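Local atomic coordinates of putative dehydrogenase (Amycolatopsis orientalis, PDB entry 5A9T), a protein that catalyses the NADPH-dependent reduction of imines to amines as an imine reductase. Residues D54-V59 / R83-G88. Numbering follows the deposited sequence. Where two conformers were deposited one is given.
Sequences DIVDAV and REALRG
Val56 and Val59, one turn apart on the short helix 55-60, meet Ala85 and Leu86 of the loop that leads into strand 90-93, by apolar contact without a hydrogen bond between the two segments. Asp54 starts the helix as its N-cap: Asp54 OD1 accepts from Val56 N at 2.9 Å, almost straight (169°) although the N-H arrives from above the carboxylate plane. Ile55, like Ala58, instead touches Trp34 of strand 30-34, packing the helix against the parallel part of the mixed sheet of the Rossmann-type NADP-binding domain, on whose periphery both segments lie. Val56 follows at the margin, its CG1 grazing Ala85 CB at 4.5 Å. Val59 contributes through one methyl, which meets both Ala85 and Leu86. With Val59 CG1 anti to the backbone N (chi1 166°), that methyl reaches Ala85 CB at 3.9 Å and lies 3.8 Å from Ala85 O, a carbonyl that accepts a hydrogen bond from Arg89 NE. Val59 CG1 also touches Leu86 CD2 at 3.9 Å, the two side chains crossing at about a right angle. Leu65 of strand 64-67 packs on both Val59 and Leu86, while a type I turn from Glu84 to Arg87 bends the second segment around Ala85.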
loop_
_atom_site.group_PDB
_atom_site.type_symbol
_atom_site.label_atom_id
_atom_site.label_comp_id
_atom_site.label_asym_id
_atom_site.label_seq_id
_atom_site.Cartn_x
_atom_site.Cartn_y
_atom_site.Cartn_z
ATOM N N ASP A 54 20.601 -10.144 -39.613
ATOM C CA ASP A 54 19.961 -11.426 -39.664
ATOM C C ASP A 54 19.997 -12.038 -38.252
ATOM O O ASP A 54 21.017 -11.979 -37.568
ATOM C CB ASP A 54 20.659 -12.284 -40.687
ATOM C CG ASP A 54 20.202 -13.731 -40.791
ATOM O OD1 ASP A 54 19.301 -14.442 -40.155
ATOM O OD2 ASP A 54 20.845 -14.248 -41.745
ATOM N N ILE A 55 18.856 -12.581 -37.870
ATOM C CA ILE A 55 18.790 -13.245 -36.558
ATOM C C ILE A 55 19.790 -14.339 -36.376
ATOM O O ILE A 55 20.292 -14.524 -35.232
ATOM C CB ILE A 55 17.343 -13.670 -36.211
ATOM C CG1 ILE A 55 17.147 -14.061 -34.735
ATOM C CG2 ILE A 55 16.904 -14.833 -37.059
ATOM C CD1 ILE A 55 17.428 -12.986 -33.757
ATOM N N VAL A 56 20.154 -15.093 -37.433
ATOM C CA VAL A 56 21.107 -16.119 -37.229
ATOM C C VAL A 56 22.467 -15.511 -36.831
ATOM O O VAL A 56 23.203 -16.036 -35.939
ATOM C CB VAL A 56 21.217 -16.978 -38.506
ATOM C CG1 VAL A 56 22.342 -18.013 -38.368
ATOM C CG2 VAL A 56 19.908 -17.730 -38.795
ATOM N N ASP A 57 22.875 -14.446 -37.503
ATOM C CA ASP A 57 24.116 -13.814 -37.137
ATOM C C ASP A 57 24.049 -13.214 -35.736
ATOM O O ASP A 57 25.003 -13.295 -34.960
ATOM C CB ASP A 57 24.491 -12.742 -38.151
ATOM C CG ASP A 57 24.739 -13.296 -39.573
ATOM O OD1 ASP A 57 25.246 -14.431 -39.753
ATOM O OD2 ASP A 57 24.416 -12.527 -40.522
ATOM N N ALA A 58 22.916 -12.623 -35.350
ATOM C CA ALA A 58 22.805 -12.082 -34.017
ATOM C C ALA A 58 22.926 -13.171 -32.948
ATOM O O ALA A 58 23.648 -13.024 -31.995
ATOM C CB ALA A 58 21.473 -11.407 -33.839
ATOM N N VAL A 59 22.212 -14.259 -33.151
ATOM C CA VAL A 59 22.279 -15.415 -32.216
ATOM C C VAL A 59 23.717 -15.965 -32.164
ATOM O O VAL A 59 24.223 -16.370 -31.055
ATOM C CB VAL A 59 21.261 -16.493 -32.681
ATOM C CG1 VAL A 59 21.450 -17.845 -32.025
ATOM C CG2 VAL A 59 19.850 -15.974 -32.335
ATOM N N ARG A 83 17.222 -21.752 -35.414
ATOM C CA ARG A 83 17.052 -22.998 -34.684
ATOM C C ARG A 83 18.367 -23.697 -34.339
ATOM O O ARG A 83 18.590 -24.061 -33.196
ATOM C CB ARG A 83 16.131 -23.968 -35.490
ATOM C CG ARG A 83 16.067 -25.413 -34.911
ATOM N N GLU A 84 19.081 -23.946 -35.396
ATOM C CA GLU A 84 20.322 -24.703 -35.212
ATOM C C GLU A 84 21.364 -23.923 -34.375
ATOM O O GLU A 84 22.045 -24.504 -33.453
ATOM C CB GLU A 84 20.861 -25.090 -36.600
ATOM C CG GLU A 84 20.033 -26.165 -37.344
ATOM N N ALA A 85 21.488 -22.616 -34.676
ATOM C CA ALA A 85 22.418 -21.796 -33.987
ATOM C C ALA A 85 22.153 -21.666 -32.526
ATOM O O ALA A 85 23.035 -21.335 -31.775
ATOM C CB ALA A 85 22.566 -20.468 -34.643
ATOM N N LEU A 86 20.906 -21.857 -32.085
ATOM C CA LEU A 86 20.551 -21.705 -30.706
ATOM C C LEU A 86 21.132 -22.791 -29.781
ATOM O O LEU A 86 21.240 -22.592 -28.603
ATOM C CB LEU A 86 19.034 -21.711 -30.515
ATOM C CG LEU A 86 18.367 -20.413 -30.995
ATOM C CD1 LEU A 86 16.888 -20.652 -31.325
ATOM C CD2 LEU A 86 18.612 -19.403 -29.929
ATOM N N ARG A 87 21.489 -23.995 -30.350
ATOM C CA ARG A 87 22.080 -25.024 -29.510
ATOM C C ARG A 87 23.344 -24.562 -28.812
ATOM O O ARG A 87 24.227 -23.975 -29.438
ATOM C CB ARG A 87 22.415 -26.266 -30.374
ATOM C CG ARG A 87 22.805 -27.455 -29.534
ATOM C CD ARG A 87 22.960 -28.716 -30.436
ATOM N NE ARG A 87 21.624 -29.082 -30.985
ATOM C CZ ARG A 87 20.629 -29.658 -30.325
ATOM N NH1 ARG A 87 20.663 -29.936 -29.024
ATOM N NH2 ARG A 87 19.465 -29.831 -30.972
ATOM N N GLY A 88 23.425 -24.787 -27.523
ATOM C CA GLY A 88 24.513 -24.366 -26.776
ATOM C C GLY A 88 24.634 -22.946 -26.369
ATOM O O GLY A 88 25.662 -22.486 -25.895
#